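PDB 5ZIQ: globin protein from Ramazzottius varieornatus, which binds heme as a hexacoordinated globin with two axial histidines and may bind oxygen, though its biological role is unknown. Local coordinates for residues 36-41 with 132-137; 43-48 with 87-92; 58-63 with 127-132. All blocks are in the same frame, centred on the assembly; numbering follows the deposited sequence. Where two conformers were deposited one is given.

Interaction 1: 36-41 with 132-137; sequences KTFSRN and KCLVFA
Ala-137 O meets two groups. The ring edge of Phe-38 comes up to it, with CE1 3.5 Å from Ala-137 O and the oxygen near the ring plane. The hydroxyl OG1 of Thr-141, one turn further along the helix, is hydrogen-bonded to the same oxygen. The rest of the contact is apolar. Phe-38 CZ lies 3.9 Å from Ala-137 CB, so the small methyl takes the far end of the ring. One helical turn earlier, Leu-134 brings a single branch: its CD1 is 4.0 Å from Phe-38 CE2. This methyl comes obliquely to the ring. Phe-38 holds CG anti to its backbone N (chi1 -178°), which sends the ring out from the last turn of helix 25-38 toward helix 127-142. That helix end has its own polar closure: Ser-39 OG reaches back to Lys-36 O at 2.9 Å, with a C=O...OG angle of 118°. Around the pair, Trp-35 meets the Phe-38 ring edge-to-face, and Ala-45 and Ile-89 of two other helices pack on it. All three touching residues are buried. In globin terms, the end of the A helix is joined here to the G helix. The chemistry implies cohesion by burial of apolar groups, with the one polar atom at the ring edge already satisfied by a threonine of its own helix.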
loop_
_atom_site.group_PDB
_atom_site.type_symbol
_atom_site.label_atom_id
_atom_site.label_comp_id
_atom_site.label_asym_id
_atom_site.label_seq_id
_atom_site.Cartn_x
_atom_site.Cartn_y
_atom_site.Cartn_z
ATOM N N LYS A 36 -13.071 1.741 -4.855
ATOM C CA LYS A 36 -14.174 0.807 -4.612
ATOM C C LYS A 36 -14.048 -0.350 -5.599
ATOM O O LYS A 36 -14.128 -1.523 -5.207
ATOM C CB LYS A 36 -15.568 1.490 -4.678
ATOM C CG LYS A 36 -16.716 0.562 -4.254
ATOM C CD LYS A 36 -16.535 0.104 -2.819
ATOM C CE LYS A 36 -17.727 -0.680 -2.312
ATOM N NZ LYS A 36 -17.388 -1.449 -1.073
ATOM N N THR A 37 -13.784 -0.023 -6.864
ATOM C CA THR A 37 -13.536 -1.044 -7.884
ATOM C C THR A 37 -12.323 -1.935 -7.550
ATOM O O THR A 37 -12.411 -3.174 -7.555
ATOM C CB THR A 37 -13.394 -0.394 -9.268
ATOM O OG1 THR A 37 -14.578 0.374 -9.524
ATOM C CG2 THR A 37 -13.208 -1.449 -10.365
ATOM N N PHE A 38 -11.199 -1.303 -7.240
ATOM C CA PHE A 38 -9.962 -2.023 -6.924
ATOM C C PHE A 38 -10.104 -2.963 -5.728
ATOM O O PHE A 38 -9.490 -4.044 -5.687
ATOM C CB PHE A 38 -8.885 -0.988 -6.626
ATOM C CG PHE A 38 -7.537 -1.574 -6.319
ATOM C CD1 PHE A 38 -6.839 -2.308 -7.287
ATOM C CD2 PHE A 38 -6.968 -1.412 -5.051
ATOM C CE1 PHE A 38 -5.579 -2.835 -7.003
ATOM C CE2 PHE A 38 -5.703 -1.938 -4.765
ATOM C CZ PHE A 38 -5.007 -2.651 -5.743
ATOM N N SER A 39 -10.918 -2.547 -4.760
ATOM C CA SER A 39 -11.024 -3.246 -3.485
ATOM C C SER A 39 -11.798 -4.538 -3.567
ATOM O O SER A 39 -11.911 -5.219 -2.561
ATOM C CB SER A 39 -11.633 -2.333 -2.415
ATOM O OG SER A 39 -13.013 -2.154 -2.631
ATOM N N ARG A 40 -12.317 -4.872 -4.753
ATOM C CA ARG A 40 -13.120 -6.095 -4.901
ATOM C C ARG A 40 -12.310 -7.350 -4.513
ATOM O O ARG A 40 -12.856 -8.312 -3.947
ATOM C CB ARG A 40 -13.664 -6.199 -6.332
ATOM C CG ARG A 40 -14.524 -7.442 -6.608
ATOM C CD ARG A 40 -15.748 -7.575 -5.690
ATOM N NE ARG A 40 -16.428 -8.851 -5.944
ATOM C CZ ARG A 40 -16.031 -10.036 -5.496
ATOM N NH1 ARG A 40 -14.964 -10.162 -4.712
ATOM N NH2 ARG A 40 -16.714 -11.126 -5.835
ATOM N N ASN A 41 -11.008 -7.349 -4.818
ATOM C CA ASN A 41 -10.145 -8.487 -4.490
ATOM C C ASN A 41 -8.906 -7.991 -3.760
ATOM O O ASN A 41 -7.783 -8.048 -4.272
ATOM C CB ASN A 41 -9.777 -9.266 -5.762
ATOM C CG ASN A 41 -11.000 -9.869 -6.422
ATOM O OD1 ASN A 41 -11.472 -10.934 -6.017
ATOM N ND2 ASN A 41 -11.563 -9.155 -7.377
ATOM N N LYS A 132 5.447 1.928 -5.816
ATOM C CA LYS A 132 5.472 1.393 -7.181
ATOM C C LYS A 132 4.706 0.086 -7.247
ATOM O O LYS A 132 4.093 -0.204 -8.249
ATOM C CB LYS A 132 6.915 1.156 -7.682
ATOM C CG LYS A 132 7.582 2.359 -8.350
ATOM C CD LYS A 132 9.090 2.175 -8.521
ATOM C CE LYS A 132 9.460 1.651 -9.902
ATOM N NZ LYS A 132 10.801 2.095 -10.318
ATOM N N CYS A 133 4.758 -0.693 -6.172
ATOM C CA CYS A 133 4.065 -1.990 -6.118
ATOM C C CYS A 133 2.560 -1.825 -6.055
ATOM O O CYS A 133 1.836 -2.536 -6.753
ATOM C CB CYS A 133 4.568 -2.830 -4.954
ATOM S SG CYS A 133 6.330 -3.159 -5.097
ATOM N N LEU A 134 2.091 -0.878 -5.233
ATOM C CA LEU A 134 0.674 -0.537 -5.216
ATOM C C LEU A 134 0.231 0.018 -6.559
ATOM O O LEU A 134 -0.799 -0.394 -7.076
ATOM C CB LEU A 134 0.340 0.446 -4.084
ATOM C CG LEU A 134 -1.134 0.857 -4.018
ATOM C CD1 LEU A 134 -2.103 -0.324 -3.899
ATOM C CD2 LEU A 134 -1.305 1.817 -2.844
ATOM N N VAL A 135 1.018 0.931 -7.131
ATOM C CA VAL A 135 0.717 1.436 -8.487
ATOM C C VAL A 135 0.602 0.296 -9.512
ATOM O O VAL A 135 -0.336 0.264 -10.313
ATOM C CB VAL A 135 1.745 2.505 -8.920
ATOM C CG1 VAL A 135 1.658 2.805 -10.409
ATOM C CG2 VAL A 135 1.545 3.763 -8.091
ATOM N N PHE A 136 1.541 -0.642 -9.468
ATOM C CA PHE A 136 1.490 -1.817 -10.345
ATOM C C PHE A 136 0.178 -2.577 -10.195
ATOM O O PHE A 136 -0.453 -2.938 -11.189
ATOM C CB PHE A 136 2.672 -2.753 -10.108
ATOM C CG PHE A 136 2.618 -4.002 -10.940
ATOM C CD1 PHE A 136 2.855 -3.951 -12.316
ATOM C CD2 PHE A 136 2.298 -5.226 -10.355
ATOM C CE1 PHE A 136 2.804 -5.105 -13.082
ATOM C CE2 PHE A 136 2.239 -6.388 -11.120
ATOM C CZ PHE A 136 2.483 -6.320 -12.485
ATOM N N ALA A 137 -0.217 -2.839 -8.950
ATOM C CA ALA A 137 -1.458 -3.566 -8.712
ATOM C C ALA A 137 -2.664 -2.774 -9.203
ATOM O O ALA A 137 -3.580 -3.344 -9.789
ATOM C CB ALA A 137 -1.605 -3.934 -7.246
#

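Interaction 2: 43-48 with 87-92; sequences ESAGKE and AHITPY. With HEM (protoporphyrin IX containing Fe), chain E.
Ile-89 reaches helix 42-56 over the bare backbone of Gly-46. Its CB lies 3.8 Å from Gly-46 CA. The branch methyl CG2 sits on the same residue, 4.0 Å from Gly-46 CA. CG1 is anti to the backbone N (chi1 -174°) and carries the chain past the glycine. At the tip, CD1 comes to 4.4 Å from Ala-45 CB, a looser apolar touch. Gly-46 and Ile-89 bring the two backbones very close, with 4.9 Å between Gly-46 CA and Ile-89 CA. A small residue at this crossing is characteristic of the globin B and E helices. The preceding residue, His-88, leads to the other side, where NE2 binds the heme iron at 2.1 Å. Its ND1 is hydrogen-bonded to Ala-84 O, which would help to fix the rotation of the imidazole. His-116 supplies the second axial nitrogen, and this makes the iron six-coordinate. On the heme side Tyr-92 offers one ring face to the vinyl carbon CBC, with Tyr-92 CE2 3.3 Å from HEM CBC. Ile-89 thus projects from helix 79-97 onto helix 42-56, with Phe-38 of helix 25-38 also packing against it.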
loop_
_atom_site.group_PDB
_atom_site.type_symbol
_atom_site.label_atom_id
_atom_site.label_comp_id
_atom_site.label_asym_id
_atom_site.label_seq_id
_atom_site.Cartn_x
_atom_site.Cartn_y
_atom_site.Cartn_z
ATOM N N GLU A 43 -7.167 -9.171 -1.090
ATOM C CA GLU A 43 -6.118 -10.118 -0.753
ATOM C C GLU A 43 -5.260 -10.402 -1.997
ATOM O O GLU A 43 -4.029 -10.408 -1.923
ATOM C CB GLU A 43 -6.697 -11.417 -0.178
ATOM C CG GLU A 43 -5.596 -12.393 0.257
ATOM C CD GLU A 43 -6.155 -13.600 0.968
ATOM O OE1 GLU A 43 -7.186 -13.430 1.660
ATOM O OE2 GLU A 43 -5.561 -14.695 0.842
ATOM N N SER A 44 -5.913 -10.601 -3.137
ATOM C CA SER A 44 -5.197 -10.792 -4.388
ATOM C C SER A 44 -4.289 -9.610 -4.711
ATOM O O SER A 44 -3.143 -9.810 -5.129
ATOM C CB SER A 44 -6.192 -11.027 -5.516
ATOM O OG SER A 44 -6.867 -12.256 -5.320
ATOM N N ALA A 45 -4.783 -8.395 -4.483
ATOM C CA ALA A 45 -3.989 -7.163 -4.716
ATOM C C ALA A 45 -2.741 -7.162 -3.837
ATOM O O ALA A 45 -1.660 -6.871 -4.309
ATOM C CB ALA A 45 -4.834 -5.921 -4.471
ATOM N N GLY A 46 -2.904 -7.487 -2.552
ATOM C CA GLY A 46 -1.776 -7.587 -1.634
ATOM C C GLY A 46 -0.734 -8.598 -2.083
ATOM O O GLY A 46 0.467 -8.336 -1.993
ATOM N N LYS A 47 -1.190 -9.761 -2.564
ATOM C CA LYS A 47 -0.274 -10.780 -3.089
ATOM C C LYS A 47 0.500 -10.226 -4.286
ATOM O O LYS A 47 1.725 -10.374 -4.357
ATOM C CB LYS A 47 -1.025 -12.056 -3.476
ATOM C CG LYS A 47 -1.617 -12.812 -2.304
ATOM C CD LYS A 47 -2.396 -14.034 -2.814
ATOM C CE LYS A 47 -3.151 -14.709 -1.681
ATOM N NZ LYS A 47 -3.938 -15.880 -2.160
ATOM N N GLU A 48 -0.209 -9.559 -5.197
ATOM C CA GLU A 48 0.407 -8.934 -6.376
ATOM C C GLU A 48 1.482 -7.932 -5.958
ATOM O O GLU A 48 2.586 -7.932 -6.504
ATOM C CB GLU A 48 -0.652 -8.236 -7.238
ATOM C CG GLU A 48 -1.538 -9.156 -8.057
ATOM C CD GLU A 48 -2.510 -8.395 -8.942
ATOM O OE1 GLU A 48 -3.076 -9.006 -9.872
ATOM O OE2 GLU A 48 -2.713 -7.182 -8.713
ATOM N N ALA A 87 -1.514 -7.738 5.319
ATOM C CA ALA A 87 -0.912 -6.658 6.113
ATOM C C ALA A 87 -0.466 -5.496 5.236
ATOM O O ALA A 87 -0.560 -4.341 5.650
ATOM C CB ALA A 87 0.265 -7.180 6.938
ATOM N N HIS A 88 -0.073 -5.798 3.997
ATOM C CA HIS A 88 0.466 -4.772 3.105
ATOM C C HIS A 88 -0.527 -3.998 2.268
ATOM O O HIS A 88 -0.247 -2.891 1.821
ATOM C CB HIS A 88 1.681 -5.309 2.355
ATOM C CG HIS A 88 2.830 -5.438 3.291
ATOM N ND1 HIS A 88 2.939 -6.499 4.162
ATOM C CD2 HIS A 88 3.763 -4.539 3.676
ATOM C CE1 HIS A 88 3.926 -6.283 5.006
ATOM N NE2 HIS A 88 4.436 -5.090 4.743
ATOM N N ILE A 89 -1.713 -4.569 2.098
ATOM C CA ILE A 89 -2.772 -3.874 1.386
ATOM C C ILE A 89 -3.745 -3.193 2.363
ATOM O O ILE A 89 -4.291 -2.141 2.056
ATOM C CB ILE A 89 -3.510 -4.821 0.392
ATOM C CG1 ILE A 89 -4.516 -4.056 -0.465
ATOM C CG2 ILE A 89 -4.256 -5.949 1.093
ATOM C CD1 ILE A 89 -3.899 -3.017 -1.368
ATOM N N THR A 90 -3.980 -3.825 3.514
ATOM C CA THR A 90 -5.045 -3.374 4.413
ATOM C C THR A 90 -4.920 -1.893 4.797
ATOM O O THR A 90 -5.918 -1.190 4.728
ATOM C CB THR A 90 -5.177 -4.280 5.652
ATOM O OG1 THR A 90 -5.708 -5.558 5.259
ATOM C CG2 THR A 90 -6.081 -3.664 6.714
ATOM N N PRO A 91 -3.714 -1.418 5.182
ATOM C CA PRO A 91 -3.673 0.002 5.605
ATOM C C PRO A 91 -4.052 0.994 4.499
ATOM O O PRO A 91 -4.559 2.062 4.793
ATOM C CB PRO A 91 -2.214 0.202 6.058
ATOM C CG PRO A 91 -1.827 -1.144 6.547
ATOM C CD PRO A 91 -2.435 -2.085 5.516
ATOM N N TYR A 92 -3.794 0.652 3.233
ATOM C CA TYR A 92 -4.193 1.510 2.120
ATOM C C TYR A 92 -5.705 1.533 1.989
ATOM O O TYR A 92 -6.303 2.589 1.806
ATOM C CB TYR A 92 -3.549 1.047 0.807
ATOM C CG TYR A 92 -2.065 1.314 0.731
ATOM C CD1 TYR A 92 -1.568 2.642 0.640
ATOM C CD2 TYR A 92 -1.153 0.247 0.712
ATOM C CE1 TYR A 92 -0.214 2.884 0.548
ATOM C CE2 TYR A 92 0.209 0.472 0.586
ATOM C CZ TYR A 92 0.671 1.796 0.528
ATOM O OH TYR A 92 2.012 2.035 0.428
HETATM C CHA HEM E . 4.849 -5.619 8.905
HETATM C CHB HEM E . 8.102 -5.584 5.334
HETATM C CHC HEM E . 6.184 -1.314 3.876
HETATM C CHD HEM E . 2.168 -2.526 6.306
HETATM C C1A HEM E . 5.929 -5.940 8.120
HETATM C C2A HEM E . 6.873 -6.956 8.411
HETATM C C3A HEM E . 7.794 -6.951 7.407
HETATM C C4A HEM E . 7.425 -5.942 6.485
HETATM C CMA HEM E . 8.978 -7.873 7.283
HETATM C CAA HEM E . 6.843 -7.866 9.619
HETATM C CBA HEM E . 6.689 -9.336 9.207
HETATM C CGA HEM E . 5.318 -9.579 8.637
HETATM O O1A HEM E . 4.306 -9.161 9.242
HETATM O O2A HEM E . 5.186 -10.192 7.559
HETATM C C1B HEM E . 7.895 -4.371 4.652
HETATM C C2B HEM E . 8.757 -3.867 3.647
HETATM C C3B HEM E . 8.247 -2.672 3.223
HETATM C C4B HEM E . 7.006 -2.444 3.996
HETATM C CMB HEM E . 10.022 -4.534 3.157
HETATM C CAB HEM E . 8.797 -1.777 2.195
HETATM C CBB HEM E . 9.223 -2.289 1.041
HETATM C C1C HEM E . 4.872 -1.300 4.326
HETATM C C2C HEM E . 3.840 -0.469 3.883
HETATM C C3C HEM E . 2.687 -0.841 4.569
HETATM C C4C HEM E . 3.027 -1.903 5.438
HETATM C CMC HEM E . 3.961 0.622 2.852
HETATM C CAC HEM E . 1.327 -0.286 4.455
HETATM C CBC HEM E . 1.064 0.806 3.766
HETATM C C1D HEM E . 2.638 -3.437 7.251
HETATM C C2D HEM E . 1.775 -3.896 8.353
HETATM C C3D HEM E . 2.518 -4.756 9.076
HETATM C C4D HEM E . 3.835 -4.812 8.416
HETATM C CMD HEM E . 0.344 -3.473 8.604
HETATM C CAD HEM E . 2.082 -5.504 10.322
HETATM C CBD HEM E . 2.650 -4.778 11.534
HETATM C CGD HEM E . 2.261 -5.466 12.820
HETATM O O1D HEM E . 1.330 -6.299 12.817
HETATM O O2D HEM E . 2.867 -5.202 13.887
HETATM N NA HEM E . 6.300 -5.305 6.960
HETATM N NB HEM E . 6.909 -3.488 4.822
HETATM N NC HEM E . 4.360 -2.145 5.274
HETATM N ND HEM E . 3.859 -4.012 7.328
HETATM FE FE HEM E . 5.331 -3.756 6.140
#

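Interaction 3: 58-63 with 127-132; sequences PDMKDL and FERMEK. With HEM (protoporphyrin IX containing Fe), chain E; SO4 (sulfate ion), chain H.
Charge first: Asp-59 and Arg-129 form a long salt bridge, with Asp-59 OD1 3.8 Å from Arg-129 NH2. The carboxylate oxygen stands at the guanidinium edge, near its plane, but the two groups are turned 42° apart. The van der Waals contact is closer: Met-60 meets the same nitrogen with its thioether end, and SD and CE of Met-60 each lie 3.5 Å from Arg-129 NH2. Arg-129 is stretched out as far as NE and crosses the methionine at about a right angle. Met-60 is bent at chi2 (-61°), which turns its sulfur toward the heme as well, with SD 4.0 Å from HEM CMB. Both segments also pack on the heme. Met-130 CB is 3.6 Å from HEM CMC, and Phe-127 CD1 is 3.7 Å from HEM CHC. On the first segment Leu-63 touches the methyl CMB. Away from the heme, Lys-61 NZ binds a sulfate, probably from the crystallisation liquor. Residues 58-63 make i to i+3 turns, consistent with the globin C region; residues 127-132 belong to the G helix. The cationic head thus lies against the thioether of a heme-pocket methionine, whose CG is at its edge, and the distant carboxylate probably adds only weak attraction.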
loop_
_atom_site.group_PDB
_atom_site.type_symbol
_atom_site.label_atom_id
_atom_site.label_comp_id
_atom_site.label_asym_id
_atom_site.label_seq_id
_atom_site.Cartn_x
_atom_site.Cartn_y
_atom_site.Cartn_z
ATOM N N PRO A 58 14.832 -7.899 -5.004
ATOM C CA PRO A 58 14.898 -9.266 -4.446
ATOM C C PRO A 58 15.340 -9.370 -2.980
ATOM O O PRO A 58 14.847 -10.241 -2.269
ATOM C CB PRO A 58 15.880 -9.976 -5.387
ATOM C CG PRO A 58 15.650 -9.289 -6.689
ATOM C CD PRO A 58 15.501 -7.835 -6.319
ATOM N N ASP A 59 16.212 -8.468 -2.514
ATOM C CA ASP A 59 16.641 -8.476 -1.103
ATOM C C ASP A 59 15.513 -8.175 -0.096
ATOM O O ASP A 59 15.654 -8.469 1.099
ATOM C CB ASP A 59 17.873 -7.565 -0.877
ATOM C CG ASP A 59 17.585 -6.067 -1.079
ATOM O OD1 ASP A 59 16.570 -5.671 -1.697
ATOM O OD2 ASP A 59 18.416 -5.262 -0.612
ATOM N N MET A 60 14.391 -7.629 -0.586
ATOM C CA MET A 60 13.231 -7.359 0.267
ATOM C C MET A 60 12.561 -8.657 0.718
ATOM O O MET A 60 12.023 -8.722 1.821
ATOM C CB MET A 60 12.227 -6.401 -0.405
ATOM C CG MET A 60 12.729 -4.963 -0.635
ATOM S SD MET A 60 13.192 -3.971 0.814
ATOM C CE MET A 60 14.874 -4.509 1.123
ATOM N N LYS A 61 12.627 -9.691 -0.127
ATOM C CA LYS A 61 12.137 -11.016 0.248
ATOM C C LYS A 61 12.844 -11.554 1.510
ATOM O O LYS A 61 12.206 -12.183 2.341
ATOM C CB LYS A 61 12.275 -11.993 -0.910
ATOM C CG LYS A 61 11.364 -13.205 -0.810
ATOM C CD LYS A 61 11.717 -14.213 -1.886
ATOM C CE LYS A 61 10.874 -15.460 -1.754
ATOM N NZ LYS A 61 11.343 -16.506 -2.708
ATOM N N ASP A 62 14.141 -11.260 1.648
ATOM C CA ASP A 62 14.940 -11.637 2.814
ATOM C C ASP A 62 14.455 -11.058 4.140
ATOM O O ASP A 62 14.804 -11.588 5.201
ATOM C CB ASP A 62 16.404 -11.214 2.629
ATOM C CG ASP A 62 17.108 -11.952 1.509
ATOM O OD1 ASP A 62 16.643 -13.031 1.093
ATOM O OD2 ASP A 62 18.155 -11.447 1.058
ATOM N N LEU A 63 13.679 -9.971 4.090
ATOM C CA LEU A 63 13.082 -9.416 5.319
ATOM C C LEU A 63 11.903 -10.257 5.803
ATOM O O LEU A 63 11.424 -10.066 6.918
ATOM C CB LEU A 63 12.690 -7.931 5.151
ATOM C CG LEU A 63 13.747 -6.902 4.722
ATOM C CD1 LEU A 63 13.232 -5.489 4.973
ATOM C CD2 LEU A 63 15.064 -7.094 5.445
ATOM N N PHE A 127 9.949 2.277 2.588
ATOM C CA PHE A 127 8.507 2.481 2.439
ATOM C C PHE A 127 8.116 2.908 1.018
ATOM O O PHE A 127 7.153 2.390 0.451
ATOM C CB PHE A 127 7.963 3.494 3.432
ATOM C CG PHE A 127 8.002 3.049 4.870
ATOM C CD1 PHE A 127 7.240 1.953 5.328
ATOM C CD2 PHE A 127 8.786 3.748 5.784
ATOM C CE1 PHE A 127 7.272 1.587 6.674
ATOM C CE2 PHE A 127 8.819 3.378 7.128
ATOM C CZ PHE A 127 8.062 2.306 7.574
ATOM N N GLU A 128 8.888 3.826 0.435
ATOM C CA GLU A 128 8.623 4.320 -0.918
ATOM C C GLU A 128 8.627 3.195 -1.975
ATOM O O GLU A 128 7.930 3.288 -2.978
ATOM C CB GLU A 128 9.609 5.451 -1.290
ATOM C CG GLU A 128 9.289 6.193 -2.587
ATOM C CD GLU A 128 10.247 7.342 -2.869
ATOM O OE1 GLU A 128 11.377 7.355 -2.314
ATOM O OE2 GLU A 128 9.868 8.246 -3.652
ATOM N N ARG A 129 9.361 2.113 -1.724
ATOM C CA ARG A 129 9.385 0.964 -2.637
ATOM C C ARG A 129 8.018 0.307 -2.769
ATOM O O ARG A 129 7.693 -0.259 -3.804
ATOM C CB ARG A 129 10.423 -0.066 -2.175
ATOM C CG ARG A 129 11.855 0.446 -2.267
ATOM C CD ARG A 129 12.857 -0.565 -1.732
ATOM N NE ARG A 129 14.217 -0.137 -2.058
ATOM C CZ ARG A 129 15.303 -0.891 -1.902
ATOM N NH1 ARG A 129 16.493 -0.417 -2.259
ATOM N NH2 ARG A 129 15.208 -2.126 -1.414
ATOM N N MET A 130 7.207 0.388 -1.725
ATOM C CA MET A 130 5.883 -0.202 -1.778
ATOM C C MET A 130 4.967 0.599 -2.701
ATOM O O MET A 130 4.028 0.033 -3.257
ATOM C CB MET A 130 5.289 -0.309 -0.375
ATOM C CG MET A 130 4.067 -1.223 -0.265
ATOM S SD MET A 130 4.356 -2.933 -0.732
ATOM C CE MET A 130 5.386 -3.520 0.609
ATOM N N GLU A 131 5.241 1.899 -2.874
ATOM C CA GLU A 131 4.427 2.764 -3.766
ATOM C C GLU A 131 4.307 2.242 -5.187
ATOM O O GLU A 131 3.206 2.129 -5.696
ATOM C CB GLU A 131 4.967 4.202 -3.835
ATOM C CG GLU A 131 5.044 4.901 -2.503
ATOM C CD GLU A 131 5.437 6.354 -2.640
ATOM O OE1 GLU A 131 5.577 6.889 -3.767
ATOM O OE2 GLU A 131 5.617 6.970 -1.601
ATOM N N LYS A 132 5.447 1.928 -5.816
ATOM C CA LYS A 132 5.472 1.393 -7.181
ATOM C C LYS A 132 4.706 0.086 -7.247
ATOM O O LYS A 132 4.093 -0.204 -8.249
ATOM C CB LYS A 132 6.915 1.156 -7.682
ATOM C CG LYS A 132 7.582 2.359 -8.350
ATOM C CD LYS A 132 9.090 2.175 -8.521
ATOM C CE LYS A 132 9.460 1.651 -9.902
ATOM N NZ LYS A 132 10.801 2.095 -10.318
HETATM C CHA HEM E . 4.849 -5.619 8.905
HETATM C CHB HEM E . 8.102 -5.584 5.334
HETATM C CHC HEM E . 6.184 -1.314 3.876
HETATM C CHD HEM E . 2.168 -2.526 6.306
HETATM C C1A HEM E . 5.929 -5.940 8.120
HETATM C C2A HEM E . 6.873 -6.956 8.411
HETATM C C3A HEM E . 7.794 -6.951 7.407
HETATM C C4A HEM E . 7.425 -5.942 6.485
HETATM C CMA HEM E . 8.978 -7.873 7.283
HETATM C CAA HEM E . 6.843 -7.866 9.619
HETATM C CBA HEM E . 6.689 -9.336 9.207
HETATM C CGA HEM E . 5.318 -9.579 8.637
HETATM O O1A HEM E . 4.306 -9.161 9.242
HETATM O O2A HEM E . 5.186 -10.192 7.559
HETATM C C1B HEM E . 7.895 -4.371 4.652
HETATM C C2B HEM E . 8.757 -3.867 3.647
HETATM C C3B HEM E . 8.247 -2.672 3.223
HETATM C C4B HEM E . 7.006 -2.444 3.996
HETATM C CMB HEM E . 10.022 -4.534 3.157
HETATM C CAB HEM E . 8.797 -1.777 2.195
HETATM C CBB HEM E . 9.223 -2.289 1.041
HETATM C C1C HEM E . 4.872 -1.300 4.326
HETATM C C2C HEM E . 3.840 -0.469 3.883
HETATM C C3C HEM E . 2.687 -0.841 4.569
HETATM C C4C HEM E . 3.027 -1.903 5.438
HETATM C CMC HEM E . 3.961 0.622 2.852
HETATM C CAC HEM E . 1.327 -0.286 4.455
HETATM C CBC HEM E . 1.064 0.806 3.766
HETATM C C1D HEM E . 2.638 -3.437 7.251
HETATM C C2D HEM E . 1.775 -3.896 8.353
HETATM C C3D HEM E . 2.518 -4.756 9.076
HETATM C C4D HEM E . 3.835 -4.812 8.416
HETATM C CMD HEM E . 0.344 -3.473 8.604
HETATM C CAD HEM E . 2.082 -5.504 10.322
HETATM C CBD HEM E . 2.650 -4.778 11.534
HETATM C CGD HEM E . 2.261 -5.466 12.820
HETATM O O1D HEM E . 1.330 -6.299 12.817
HETATM O O2D HEM E . 2.867 -5.202 13.887
HETATM N NA HEM E . 6.300 -5.305 6.960
HETATM N NB HEM E . 6.909 -3.488 4.822
HETATM N NC HEM E . 4.360 -2.145 5.274
HETATM N ND HEM E . 3.859 -4.012 7.328
HETATM FE FE HEM E . 5.331 -3.756 6.140
HETATM S S SO4 H . 15.214 -17.341 -2.003
HETATM O O1 SO4 H . 15.359 -17.474 -3.469
HETATM O O2 SO4 H . 15.957 -16.150 -1.544
HETATM O O3 SO4 H . 15.766 -18.540 -1.338
HETATM O O4 SO4 H . 13.786 -17.207 -1.660
#

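How the interactions relate
Interactions 1 and 2 adjoin, with centres 8 Å apart. Phe-38 CZ lies 3.5 Å from Ala-45 CB, and Phe-38 CE2 lies 4.0 Å from Ile-89 CD1, so one apolar cluster unites the two. Leu-134 CD2 also packs on Tyr-92 CD1 at 3.6 Å. Interaction 3 also borders the heme, with its centre about 14 Å from that of interaction 2. The two meet at the pocket, where Met-130 CE is 3.6 Å from His-88 CD2. Interactions 1 and 3 use successive parts of helix 127-142 and share Lys-132, but their centres are about 17 Å apart. That helix therefore runs from the heme pocket to the buried ring of Phe-38 at the end of helix 25-38.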